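Long-range contacts in D-3-phosphoglycerate dehydrogenase (Sulfolobus tokodaii, PDB 2EKL), which binds NAD and probably catalyses the NAD-dependent oxidation of D-3-phosphoglycerate, the step that leads into serine biosynthesis: residues K7-D12 against N42-Y47; I50-R55 against D80-E85; P217-M222 against G249-Y254. All blocks are in the same frame, centred on the assembly; numbering follows the deposited sequence.

Interaction 1. Residues K7-D12 against N42-Y47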
ATOM      1  N   LYS A   7      13.006 -34.635  27.633  1.00 29.51           N
ATOM      2  CA  LYS A   7      11.585 -34.632  27.289  1.00 27.53           C
ATOM      3  C   LYS A   7      11.080 -33.226  26.946  1.00 24.45           C
ATOM      4  O   LYS A   7      11.301 -32.266  27.671  1.00 24.69           O
ATOM      5  CB  LYS A   7      10.801 -35.186  28.478  1.00 29.82           C
ATOM      6  CG  LYS A   7      11.235 -36.604  28.851  1.00 32.11           C
ATOM      7  CD  LYS A   7      10.164 -37.343  29.652  1.00 35.54           C
ATOM      8  CE  LYS A   7      10.137 -36.936  31.128  1.00 38.95           C
ATOM      9  NZ  LYS A   7       9.006 -37.578  31.796  1.00 42.59           N
ATOM     10  N   ALA A   8      10.366 -33.102  25.832  1.00 22.95           N
ATOM     11  CA  ALA A   8       9.814 -31.815  25.418  1.00 22.16           C
ATOM     12  C   ALA A   8       8.295 -31.867  25.308  1.00 21.47           C
ATOM     13  O   ALA A   8       7.734 -32.832  24.791  1.00 23.14           O
ATOM     14  CB  ALA A   8      10.414 -31.395  24.078  1.00 21.69           C
ATOM     15  N   LEU A   9       7.638 -30.822  25.798  1.00 20.61           N
ATOM     16  CA  LEU A   9       6.184 -30.728  25.737  1.00 21.57           C
ATOM     17  C   LEU A   9       5.791 -29.564  24.838  1.00 20.90           C
ATOM     18  O   LEU A   9       6.221 -28.433  25.050  1.00 22.02           O
ATOM     19  CB  LEU A   9       5.596 -30.508  27.136  1.00 22.39           C
ATOM     20  CG  LEU A   9       4.076 -30.297  27.200  1.00 21.14           C
ATOM     21  CD1 LEU A   9       3.352 -31.581  26.819  1.00 23.13           C
ATOM     22  CD2 LEU A   9       3.681 -29.867  28.602  1.00 25.13           C
ATOM     23  N   ILE A  10       4.993 -29.852  23.816  1.00 21.57           N
ATOM     24  CA  ILE A  10       4.520 -28.820  22.902  1.00 21.94           C
ATOM     25  C   ILE A  10       3.042 -28.680  23.241  1.00 23.24           C
ATOM     26  O   ILE A  10       2.264 -29.621  23.087  1.00 22.25           O
ATOM     27  CB  ILE A  10       4.722 -29.242  21.439  1.00 23.71           C
ATOM     28  CG1 ILE A  10       6.214 -29.505  21.192  1.00 25.14           C
ATOM     29  CG2 ILE A  10       4.224 -28.144  20.506  1.00 23.86           C
ATOM     30  CD1 ILE A  10       6.554 -29.922  19.779  1.00 27.56           C
ATOM     31  N   THR A  11       2.669 -27.495  23.708  1.00 23.33           N
ATOM     32  CA  THR A  11       1.310 -27.245  24.166  1.00 24.31           C
ATOM     33  C   THR A  11       0.337 -26.608  23.188  1.00 26.29           C
ATOM     34  O   THR A  11      -0.865 -26.557  23.462  1.00 27.08           O
ATOM     35  CB  THR A  11       1.351 -26.371  25.423  1.00 22.99           C
ATOM     36  OG1 THR A  11       1.849 -25.072  25.079  1.00 23.51           O
ATOM     37  CG2 THR A  11       2.281 -26.993  26.466  1.00 24.54           C
ATOM     38  N   ASP A  12       0.845 -26.117  22.065  1.00 27.50           N
ATOM     39  CA  ASP A  12      -0.006 -25.473  21.072  1.00 29.08           C
ATOM     40  C   ASP A  12       0.272 -25.986  19.670  1.00 30.00           C
ATOM     41  O   ASP A  12       1.340 -26.534  19.397  1.00 29.38           O
ATOM     42  CB  ASP A  12       0.214 -23.958  21.091  1.00 29.18           C
ATOM     43  CG  ASP A  12      -0.165 -23.327  22.414  1.00 30.62           C
ATOM     44  OD1 ASP A  12      -1.328 -23.483  22.836  1.00 32.47           O
ATOM     45  OD2 ASP A  12       0.702 -22.672  23.028  1.00 31.40           O
ATOM     46  N   ASN A  42      -0.316 -30.253  35.979  1.00 31.71           N
ATOM     47  CA  ASN A  42      -0.153 -31.603  36.502  1.00 31.98           C
ATOM     48  C   ASN A  42       1.040 -32.351  35.919  1.00 31.56           C
ATOM     49  O   ASN A  42       1.612 -33.217  36.581  1.00 31.09           O
ATOM     50  CB  ASN A  42      -1.421 -32.432  36.258  1.00 34.89           C
ATOM     51  CG  ASN A  42      -2.623 -31.902  37.017  1.00 38.06           C
ATOM     52  OD1 ASN A  42      -2.544 -31.625  38.214  1.00 41.11           O
ATOM     53  ND2 ASN A  42      -3.749 -31.772  36.325  1.00 40.23           N
ATOM     54  N   ILE A  43       1.431 -32.015  34.692  1.00 30.39           N
ATOM     55  CA  ILE A  43       2.535 -32.725  34.051  1.00 29.97           C
ATOM     56  C   ILE A  43       3.779 -31.924  33.679  1.00 29.43           C
ATOM     57  O   ILE A  43       4.787 -32.510  33.287  1.00 28.20           O
ATOM     58  CB  ILE A  43       2.054 -33.436  32.769  1.00 30.00           C
ATOM     59  CG1 ILE A  43       1.682 -32.400  31.704  1.00 28.91           C
ATOM     60  CG2 ILE A  43       0.854 -34.319  33.085  1.00 30.18           C
ATOM     61  CD1 ILE A  43       1.357 -33.005  30.349  1.00 29.73           C
ATOM     62  N   ILE A  44       3.725 -30.602  33.797  1.00 28.58           N
ATOM     63  CA  ILE A  44       4.878 -29.786  33.418  1.00 28.88           C
ATOM     64  C   ILE A  44       6.172 -30.181  34.133  1.00 29.01           C
ATOM     65  O   ILE A  44       7.267 -30.014  33.593  1.00 28.56           O
ATOM     66  CB  ILE A  44       4.605 -28.280  33.651  1.00 28.74           C
ATOM     67  CG1 ILE A  44       5.767 -27.451  33.097  1.00 28.34           C
ATOM     68  CG2 ILE A  44       4.407 -27.999  35.134  1.00 30.06           C
ATOM     69  CD1 ILE A  44       6.038 -27.684  31.618  1.00 29.72           C
ATOM     70  N   GLY A  45       6.041 -30.719  35.339  1.00 29.60           N
ATOM     71  CA  GLY A  45       7.215 -31.111  36.098  1.00 29.51           C
ATOM     72  C   GLY A  45       8.046 -32.220  35.482  1.00 29.99           C
ATOM     73  O   GLY A  45       9.165 -32.469  35.927  1.00 31.53           O
ATOM     74  N   ASN A  46       7.520 -32.884  34.457  1.00 29.03           N
ATOM     75  CA  ASN A  46       8.245 -33.977  33.822  1.00 29.09           C
ATOM     76  C   ASN A  46       9.050 -33.562  32.597  1.00 27.70           C
ATOM     77  O   ASN A  46       9.675 -34.408  31.959  1.00 28.33           O
ATOM     78  CB  ASN A  46       7.277 -35.082  33.384  1.00 31.40           C
ATOM     79  CG  ASN A  46       6.268 -35.442  34.454  1.00 33.19           C
ATOM     80  OD1 ASN A  46       6.613 -35.610  35.622  1.00 33.97           O
ATOM     81  ND2 ASN A  46       5.009 -35.578  34.052  1.00 34.14           N
ATOM     82  N   TYR A  47       9.057 -32.274  32.268  1.00 25.40           N
ATOM     83  CA  TYR A  47       9.750 -31.838  31.059  1.00 24.59           C
ATOM     84  C   TYR A  47      10.944 -30.906  31.212  1.00 23.32           C
ATOM     85  O   TYR A  47      10.986 -30.057  32.100  1.00 24.50           O
ATOM     86  CB  TYR A  47       8.734 -31.194  30.113  1.00 22.55           C
ATOM     87  CG  TYR A  47       7.608 -32.123  29.718  1.00 24.01           C
ATOM     88  CD1 TYR A  47       7.762 -33.036  28.677  1.00 23.46           C
ATOM     89  CD2 TYR A  47       6.399 -32.111  30.412  1.00 25.09           C
ATOM     90  CE1 TYR A  47       6.735 -33.918  28.332  1.00 25.82           C
ATOM     91  CE2 TYR A  47       5.369 -32.987  30.079  1.00 25.48           C
ATOM     92  CZ  TYR A  47       5.543 -33.884  29.042  1.00 25.54           C
ATOM     93  OH  TYR A  47       4.522 -34.744  28.717  1.00 27.16           O
TER
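The ring of Tyr47 lies between the two segments, with Leu9 CB over the centre of one face, Asn46 CB higher above the opposite face and displaced toward its rim, and the carbonyl carbon of Lys7 at the edge, in the ring plane. Leu9 CB sits 3.5 Å from the ring centroid and only 5° off the normal, a well-centred CH-pi contact. With CG anti to the backbone N (chi1 176°), the rest of the leucine runs across the ring, so that CD2 comes to 3.8 Å from Tyr47 CE2 and CD1 to 3.9 Å from Tyr47 OH. A branched leucine suits this place because its two methyls divide the work: while CD1 stays near the phenol end, CD2 also reaches Ile43 CD1 at 4.3 Å and Ile44 CD1 at 4.4 Å. Lys7 passes along the other side of the tyrosine. Its CB lies 3.7 Å from Tyr47 CD1, whereas the position of the far end of its chain is doubtful. A tyrosine fits because its flat ring offers a face to Leu9 while its hydroxyl bonds to Asp30 OD2. The chain after helix 37-43 is turned into position by the bonds from Asn46 N to Ile43 O and from Tyr47 N to Ile44 O. In the flavodoxin-like domain of this dehydrogenase, the contact packs strand 7-10 against the connection that leaves helix 37-43 for strand 49-52. Strand 7-10 has 28-31 as one parallel neighbour and 49-52 as the other, and Leu40 of helix 37-43 packs on Leu9 as well.

Interaction 2. Residues I50-R55 against D80-E85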
ATOM      1  N   ILE A  50       9.704 -26.868  27.030  1.00 22.36           N
ATOM      2  CA  ILE A  50       8.295 -26.607  26.764  1.00 22.38           C
ATOM      3  C   ILE A  50       8.267 -25.690  25.545  1.00 22.66           C
ATOM      4  O   ILE A  50       9.062 -24.755  25.451  1.00 21.44           O
ATOM      5  CB  ILE A  50       7.582 -25.906  27.954  1.00 23.11           C
ATOM      6  CG1 ILE A  50       6.083 -25.787  27.656  1.00 23.61           C
ATOM      7  CG2 ILE A  50       8.179 -24.526  28.199  1.00 23.06           C
ATOM      8  CD1 ILE A  50       5.277 -25.156  28.777  1.00 25.77           C
ATOM      9  N   VAL A  51       7.380 -25.979  24.598  1.00 21.56           N
ATOM     10  CA  VAL A  51       7.260 -25.160  23.396  1.00 22.44           C
ATOM     11  C   VAL A  51       5.832 -24.640  23.351  1.00 21.75           C
ATOM     12  O   VAL A  51       4.883 -25.419  23.401  1.00 22.00           O
ATOM     13  CB  VAL A  51       7.554 -25.980  22.121  1.00 23.26           C
ATOM     14  CG1 VAL A  51       7.525 -25.072  20.901  1.00 22.30           C
ATOM     15  CG2 VAL A  51       8.911 -26.659  22.242  1.00 21.60           C
ATOM     16  N   VAL A  52       5.682 -23.323  23.264  1.00 24.72           N
ATOM     17  CA  VAL A  52       4.349 -22.739  23.262  1.00 24.71           C
ATOM     18  C   VAL A  52       4.170 -21.703  22.151  1.00 27.58           C
ATOM     19  O   VAL A  52       5.159 -21.276  21.530  1.00 26.35           O
ATOM     20  CB  VAL A  52       4.108 -22.078  24.621  1.00 24.72           C
ATOM     21  CG1 VAL A  52       4.412 -23.070  25.741  1.00 22.94           C
ATOM     22  CG2 VAL A  52       4.995 -20.858  24.772  1.00 24.80           C
ATOM     23  N   ARG A  53       2.907 -21.434  21.856  1.00 30.41           N
ATOM     24  CA  ARG A  53       2.838 -20.392  20.900  1.00 34.76           C
ATOM     25  C   ARG A  53       2.266 -19.212  21.617  1.00 36.04           C
ATOM     26  O   ARG A  53       2.950 -18.426  22.261  1.00 37.36           O
ATOM     27  CB  ARG A  53       1.894 -20.814  19.750  1.00 35.93           C
ATOM     28  CG  ARG A  53       2.601 -20.790  18.392  1.00 39.43           C
ATOM     29  CD  ARG A  53       1.663 -20.440  17.204  1.00 38.32           C
ATOM     30  NE  ARG A  53       0.294 -20.959  17.399  1.00 37.98           N
ATOM     31  CZ  ARG A  53      -0.638 -20.696  16.471  1.00 38.21           C
ATOM     32  NH1 ARG A  53      -0.396 -19.864  15.458  1.00 39.12           N
ATOM     33  NH2 ARG A  53      -1.747 -21.419  16.480  1.00 38.34           N
ATOM     34  N   SER A  54       0.924 -19.149  21.575  1.00 37.02           N
ATOM     35  CA  SER A  54       0.281 -18.029  22.234  1.00 36.40           C
ATOM     36  C   SER A  54      -1.062 -18.292  23.324  1.00 36.16           C
ATOM     37  O   SER A  54      -1.241 -17.755  24.416  1.00 35.76           O
ATOM     38  CB  SER A  54      -0.593 -16.820  21.363  1.00 38.97           C
ATOM     39  OG  SER A  54      -1.239 -15.747  22.025  1.00 42.10           O
ATOM     40  N   ARG A  55      -1.782 -19.328  22.901  1.00 35.35           N
ATOM     41  CA  ARG A  55      -2.860 -19.900  23.703  1.00 34.80           C
ATOM     42  C   ARG A  55      -2.405 -20.263  25.116  1.00 34.84           C
ATOM     43  O   ARG A  55      -3.104 -19.987  26.090  1.00 34.68           O
ATOM     44  CB  ARG A  55      -3.418 -21.148  23.015  1.00 34.79           C
ATOM     45  CG  ARG A  55      -4.694 -21.694  23.640  1.00 35.04           C
ATOM     46  CD  ARG A  55      -5.084 -23.020  23.000  1.00 35.07           C
ATOM     47  NE  ARG A  55      -4.162 -24.094  23.366  1.00 34.27           N
ATOM     48  CZ  ARG A  55      -4.259 -24.820  24.477  1.00 35.69           C
ATOM     49  NH1 ARG A  55      -5.243 -24.593  25.337  1.00 33.90           N
ATOM     50  NH2 ARG A  55      -3.370 -25.771  24.730  1.00 32.68           N
ATOM     51  N   ASP A  80       5.186 -12.015  25.285  1.00 38.58           N
ATOM     52  CA  ASP A  80       4.177 -11.485  26.197  1.00 39.22           C
ATOM     53  C   ASP A  80       3.428 -12.535  27.017  1.00 39.08           C
ATOM     54  O   ASP A  80       2.782 -12.199  28.010  1.00 38.10           O
ATOM     55  CB  ASP A  80       3.164 -10.635  25.426  1.00 41.32           C
ATOM     56  CG  ASP A  80       3.807  -9.446  24.735  1.00 43.31           C
ATOM     57  OD1 ASP A  80       4.592  -8.727  25.390  1.00 43.37           O
ATOM     58  OD2 ASP A  80       3.521  -9.225  23.540  1.00 45.51           O
ATOM     59  N   ASN A  81       3.508 -13.799  26.614  1.00 37.18           N
ATOM     60  CA  ASN A  81       2.811 -14.854  27.343  1.00 36.72           C
ATOM     61  C   ASN A  81       3.757 -15.654  28.229  1.00 36.20           C
ATOM     62  O   ASN A  81       3.376 -16.681  28.788  1.00 35.48           O
ATOM     63  CB  ASN A  81       2.090 -15.786  26.361  1.00 35.91           C
ATOM     64  CG  ASN A  81       3.047 -16.600  25.512  1.00 36.43           C
ATOM     65  OD1 ASN A  81       4.058 -16.090  25.030  1.00 36.66           O
ATOM     66  ND2 ASN A  81       2.722 -17.874  25.313  1.00 35.92           N
ATOM     67  N   ILE A  82       4.988 -15.171  28.358  1.00 35.24           N
ATOM     68  CA  ILE A  82       6.004 -15.838  29.184  1.00 36.33           C
ATOM     69  C   ILE A  82       6.475 -14.940  30.305  1.00 37.25           C
ATOM     70  O   ILE A  82       6.698 -13.751  30.112  1.00 37.25           O
ATOM     71  CB  ILE A  82       7.228 -16.184  28.350  1.00 35.81           C
ATOM     72  CG1 ILE A  82       6.844 -17.104  27.198  1.00 35.64           C
ATOM     73  CG2 ILE A  82       8.235 -16.933  29.244  1.00 34.10           C
ATOM     74  CD1 ILE A  82       6.382 -18.476  27.693  1.00 38.06           C
ATOM     75  N   ASP A  83       6.638 -15.515  31.491  1.00 37.34           N
ATOM     76  CA  ASP A  83       7.129 -14.754  32.631  1.00 37.38           C
ATOM     77  C   ASP A  83       8.650 -14.806  32.546  1.00 36.89           C
ATOM     78  O   ASP A  83       9.298 -15.618  33.210  1.00 36.08           O
ATOM     79  CB  ASP A  83       6.658 -15.376  33.946  1.00 39.16           C
ATOM     80  CG  ASP A  83       6.922 -14.476  35.139  1.00 41.98           C
ATOM     81  OD1 ASP A  83       8.075 -14.022  35.294  1.00 42.37           O
ATOM     82  OD2 ASP A  83       5.978 -14.221  35.919  1.00 42.35           O
ATOM     83  N   THR A  84       9.210 -13.938  31.712  1.00 37.06           N
ATOM     84  CA  THR A  84      10.648 -13.884  31.497  1.00 38.47           C
ATOM     85  C   THR A  84      11.459 -13.616  32.760  1.00 39.45           C
ATOM     86  O   THR A  84      12.589 -14.086  32.892  1.00 39.13           O
ATOM     87  CB  THR A  84      10.995 -12.824  30.437  1.00 39.42           C
ATOM     88  OG1 THR A  84      10.458 -11.557  30.832  1.00 38.88           O
ATOM     89  CG2 THR A  84      10.405 -13.217  29.087  1.00 38.83           C
ATOM     90  N   GLU A  85      10.891 -12.858  33.690  1.00 40.34           N
ATOM     91  CA  GLU A  85      11.594 -12.561  34.931  1.00 41.63           C
ATOM     92  C   GLU A  85      11.765 -13.829  35.761  1.00 40.75           C
ATOM     93  O   GLU A  85      12.870 -14.148  36.204  1.00 40.71           O
ATOM     94  CB  GLU A  85      10.847 -11.487  35.734  1.00 42.87           C
ATOM     95  CG  GLU A  85       9.335 -11.465  35.544  1.00 46.71           C
ATOM     96  CD  GLU A  85       8.929 -11.112  34.123  1.00 48.32           C
ATOM     97  OE1 GLU A  85       9.486 -10.139  33.571  1.00 50.88           O
ATOM     98  OE2 GLU A  85       8.052 -11.800  33.560  1.00 49.52           O
TER
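The backbones come nearest at Ser54 and Asn81, whose CA atoms are 6.5 Å apart, where the chain has just left strand 49-52 and faces the loop before helix 84-89. Asn81 carries most of the contact. Its CG stands between the backbone N and the carbonyl carbon (chi1 68°), which turns the amide toward the loop of 53-55. There ND2 lies 3.1 Å from Arg53 O and 3.9 Å from Ser54 CA, while its clear hydrogen bond is to Thr56 O, just beyond. An asparagine suits this place because its short side chain can offer an N-H to a backbone carbonyl of the facing loop, here Thr56 O. Beside the amide the contact becomes apolar. Val52 CG2 meets Asn81 ND2 at 3.8 Å and Ile82 CD1 at 4.0 Å; valine, compact and branched at CB, fits the end of a buried strand, and the longer isoleucine spans the distance from the loop, the end of its chain coming nearer than its CB direction would suggest. Past Ile82 the chain makes an inverse gamma turn centred on Asp83, closed by a weak bond from Thr84 N to Ile82 O. Asp83 is then the N-cap of the helix, its OD1 accepting from Glu86 N. At the C-terminal edge of the flavodoxin-like domain's parallel sheet, the contact thus joins the end of strand 49-52, and the loop after it, to the loop leading into helix 84-89. Strand 71-74 is one neighbour of 49-52, 7-10 the other; Ile72 and Arg74 of 71-74 pack on Ile82 and Val52 respectively.

Interaction 3. Residues P217-M222 against G249-Y254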
ATOM      1  N   PRO A 217      -0.819  16.117  24.567  1.00 21.20           N
ATOM      2  CA  PRO A 217       0.135  17.154  24.153  1.00 20.17           C
ATOM      3  C   PRO A 217       0.691  16.909  22.752  1.00 20.23           C
ATOM      4  O   PRO A 217       0.865  17.843  21.968  1.00 18.85           O
ATOM      5  CB  PRO A 217       1.219  17.076  25.224  1.00 20.37           C
ATOM      6  CG  PRO A 217       0.469  16.583  26.434  1.00 22.24           C
ATOM      7  CD  PRO A 217      -0.402  15.500  25.836  1.00 19.15           C
ATOM      8  N   GLN A 218       0.965  15.644  22.447  1.00 19.44           N
ATOM      9  CA  GLN A 218       1.506  15.267  21.146  1.00 18.28           C
ATOM     10  C   GLN A 218       0.484  15.502  20.037  1.00 18.37           C
ATOM     11  O   GLN A 218       0.832  15.987  18.963  1.00 18.46           O
ATOM     12  CB  GLN A 218       1.939  13.795  21.156  1.00 18.82           C
ATOM     13  CG  GLN A 218       3.126  13.478  22.075  1.00 19.90           C
ATOM     14  CD  GLN A 218       2.799  13.629  23.553  1.00 19.60           C
ATOM     15  OE1 GLN A 218       1.785  13.123  24.033  1.00 19.36           O
ATOM     16  NE2 GLN A 218       3.668  14.315  24.285  1.00 21.48           N
ATOM     17  N   PHE A 219      -0.773  15.156  20.292  1.00 17.01           N
ATOM     18  CA  PHE A 219      -1.825  15.369  19.301  1.00 18.25           C
ATOM     19  C   PHE A 219      -1.973  16.861  19.007  1.00 18.12           C
ATOM     20  O   PHE A 219      -2.212  17.261  17.870  1.00 17.04           O
ATOM     21  CB  PHE A 219      -3.163  14.816  19.807  1.00 17.27           C
ATOM     22  CG  PHE A 219      -3.384  13.363  19.490  1.00 17.90           C
ATOM     23  CD1 PHE A 219      -3.647  12.954  18.185  1.00 17.01           C
ATOM     24  CD2 PHE A 219      -3.318  12.402  20.491  1.00 18.38           C
ATOM     25  CE1 PHE A 219      -3.840  11.609  17.880  1.00 18.96           C
ATOM     26  CE2 PHE A 219      -3.509  11.047  20.199  1.00 18.80           C
ATOM     27  CZ  PHE A 219      -3.770  10.652  18.890  1.00 18.21           C
ATOM     28  N   GLU A 220      -1.833  17.685  20.041  1.00 17.73           N
ATOM     29  CA  GLU A 220      -1.965  19.126  19.868  1.00 20.04           C
ATOM     30  C   GLU A 220      -0.829  19.688  19.010  1.00 18.86           C
ATOM     31  O   GLU A 220      -1.031  20.619  18.230  1.00 20.15           O
ATOM     32  CB  GLU A 220      -1.983  19.814  21.237  1.00 22.39           C
ATOM     33  CG  GLU A 220      -2.435  21.269  21.213  1.00 25.96           C
ATOM     34  CD  GLU A 220      -3.813  21.450  20.592  1.00 28.68           C
ATOM     35  OE1 GLU A 220      -4.729  20.667  20.922  1.00 28.46           O
ATOM     36  OE2 GLU A 220      -3.982  22.380  19.776  1.00 32.39           O
ATOM     37  N   LEU A 221       0.361  19.114  19.153  1.00 18.67           N
ATOM     38  CA  LEU A 221       1.530  19.556  18.400  1.00 19.74           C
ATOM     39  C   LEU A 221       1.470  19.179  16.923  1.00 19.27           C
ATOM     40  O   LEU A 221       2.111  19.813  16.089  1.00 18.97           O
ATOM     41  CB  LEU A 221       2.803  18.954  19.002  1.00 22.51           C
ATOM     42  CG  LEU A 221       3.404  19.605  20.251  1.00 23.05           C
ATOM     43  CD1 LEU A 221       4.392  18.646  20.904  1.00 25.62           C
ATOM     44  CD2 LEU A 221       4.089  20.911  19.863  1.00 23.18           C
ATOM     45  N   MET A 222       0.698  18.147  16.603  1.00 17.85           N
ATOM     46  CA  MET A 222       0.602  17.673  15.230  1.00 18.66           C
ATOM     47  C   MET A 222       0.092  18.676  14.208  1.00 19.44           C
ATOM     48  O   MET A 222      -0.592  19.648  14.542  1.00 18.83           O
ATOM     49  CB  MET A 222      -0.272  16.421  15.171  1.00 17.45           C
ATOM     50  CG  MET A 222       0.333  15.214  15.849  1.00 18.79           C
ATOM     51  SD  MET A 222      -0.822  13.844  15.807  1.00 16.86           S
ATOM     52  CE  MET A 222      -0.096  12.745  17.010  1.00 16.84           C
ATOM     53  N   GLY A 249     -11.682  16.816  13.488  1.00 24.95           N
ATOM     54  CA  GLY A 249     -11.336  16.970  12.087  1.00 24.79           C
ATOM     55  C   GLY A 249      -9.852  17.198  11.853  1.00 23.72           C
ATOM     56  O   GLY A 249      -9.426  17.424  10.718  1.00 23.14           O
ATOM     57  N   LYS A 250      -9.053  17.131  12.914  1.00 20.64           N
ATOM     58  CA  LYS A 250      -7.619  17.353  12.770  1.00 19.90           C
ATOM     59  C   LYS A 250      -6.891  16.184  12.124  1.00 18.70           C
ATOM     60  O   LYS A 250      -6.042  16.379  11.254  1.00 19.51           O
ATOM     61  CB  LYS A 250      -6.969  17.652  14.123  1.00 20.37           C
ATOM     62  CG  LYS A 250      -5.498  18.033  13.985  1.00 22.04           C
ATOM     63  CD  LYS A 250      -4.895  18.519  15.289  1.00 21.88           C
ATOM     64  CE  LYS A 250      -3.475  19.013  15.061  1.00 22.28           C
ATOM     65  NZ  LYS A 250      -2.841  19.513  16.312  1.00 21.50           N
ATOM     66  N   VAL A 251      -7.207  14.971  12.564  1.00 17.22           N
ATOM     67  CA  VAL A 251      -6.568  13.776  12.020  1.00 16.58           C
ATOM     68  C   VAL A 251      -7.289  13.355  10.747  1.00 17.89           C
ATOM     69  O   VAL A 251      -8.488  13.080  10.769  1.00 17.16           O
ATOM     70  CB  VAL A 251      -6.604  12.616  13.048  1.00 16.56           C
ATOM     71  CG1 VAL A 251      -6.000  11.352  12.446  1.00 17.02           C
ATOM     72  CG2 VAL A 251      -5.839  13.021  14.308  1.00 20.51           C
ATOM     73  N   TYR A 252      -6.558  13.326   9.636  1.00 15.89           N
ATOM     74  CA  TYR A 252      -7.134  12.942   8.354  1.00 17.30           C
ATOM     75  C   TYR A 252      -7.506  11.465   8.385  1.00 16.20           C
ATOM     76  O   TYR A 252      -8.560  11.059   7.879  1.00 17.28           O
ATOM     77  CB  TYR A 252      -6.123  13.193   7.230  1.00 16.98           C
ATOM     78  CG  TYR A 252      -6.646  12.888   5.847  1.00 19.10           C
ATOM     79  CD1 TYR A 252      -7.485  13.784   5.184  1.00 21.10           C
ATOM     80  CD2 TYR A 252      -6.306  11.699   5.201  1.00 19.26           C
ATOM     81  CE1 TYR A 252      -7.971  13.505   3.907  1.00 21.56           C
ATOM     82  CE2 TYR A 252      -6.791  11.409   3.922  1.00 19.96           C
ATOM     83  CZ  TYR A 252      -7.619  12.318   3.284  1.00 21.82           C
ATOM     84  OH  TYR A 252      -8.094  12.050   2.019  1.00 24.43           O
ATOM     85  N   ALA A 253      -6.637  10.660   8.987  1.00 14.94           N
ATOM     86  CA  ALA A 253      -6.882   9.231   9.075  1.00 14.65           C
ATOM     87  C   ALA A 253      -5.937   8.537  10.042  1.00 16.15           C
ATOM     88  O   ALA A 253      -4.811   8.991  10.269  1.00 16.43           O
ATOM     89  CB  ALA A 253      -6.754   8.593   7.682  1.00 16.49           C
ATOM     90  N   TYR A 254      -6.420   7.442  10.621  1.00 14.56           N
ATOM     91  CA  TYR A 254      -5.629   6.615  11.519  1.00 14.72           C
ATOM     92  C   TYR A 254      -5.682   5.227  10.885  1.00 15.02           C
ATOM     93  O   TYR A 254      -6.761   4.644  10.736  1.00 15.57           O
ATOM     94  CB  TYR A 254      -6.239   6.563  12.927  1.00 14.78           C
ATOM     95  CG  TYR A 254      -5.456   5.703  13.907  1.00 14.33           C
ATOM     96  CD1 TYR A 254      -4.165   6.059  14.309  1.00 16.48           C
ATOM     97  CD2 TYR A 254      -6.011   4.540  14.442  1.00 13.43           C
ATOM     98  CE1 TYR A 254      -3.451   5.276  15.222  1.00 15.61           C
ATOM     99  CE2 TYR A 254      -5.307   3.753  15.353  1.00 15.00           C
ATOM    100  CZ  TYR A 254      -4.028   4.127  15.738  1.00 15.29           C
ATOM    101  OH  TYR A 254      -3.339   3.354  16.645  1.00 17.09           O
TER
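In the Rossmann-type NAD-binding domain, the last turn of helix 216-221 is held by a lysine, Lys250, that follows the Schellman motif ending helix 239-247. Gly249, with phi at 93°, suits that turn, since residues with a side chain seldom adopt a positive phi. Lys250 then reaches across with a fully extended chain, CG anti to the backbone N, and carries its ammonium group to the carbonyls at the helix end. NZ donates to Phe219 O at 2.8 Å, in the carbonyl plane and on a lone pair, and makes a weak bond of 2.9 Å to Met222 O; Glu220 O is also 2.9 Å from NZ. A positive charge is probably favourable here, at the negative end of the helix dipole. Met222 CB packs on the methylene Lys250 CE at 4.1 Å. Glu220 is turned to another partner, its OE1 bonding to Tyr245 OH of helix 239-247, and the ring of Phe219 meets that of Tyr245 with planes nearly parallel. Val251, the next residue after the lysine and buried, supplies the apolar part: its CG2 comes obliquely to the Phe219 ring, 4.3 Å from CE1.

Interactions 1 and 2 both reach one five-stranded parallel sheet and touch: strands 7-10 and 49-52 are neighbours, with a probable hydrogen bond from Val51 N to Leu9 O at 2.8 Å and another from Arg53 N to Asp12 OD2. Interaction 3 lies in the seven-stranded sheet domain on the opposite side of the chain's centre, its centre 49 Å from that of interaction 1 and 36 Å from that of interaction 2. Interaction 2 is the buried one, mixing an amide with aliphatic groups; interactions 1 and 3 are partly buried. Interaction 1 relies on an aromatic face and methyls, whereas interaction 3 sets a charged amine against backbone carbonyls.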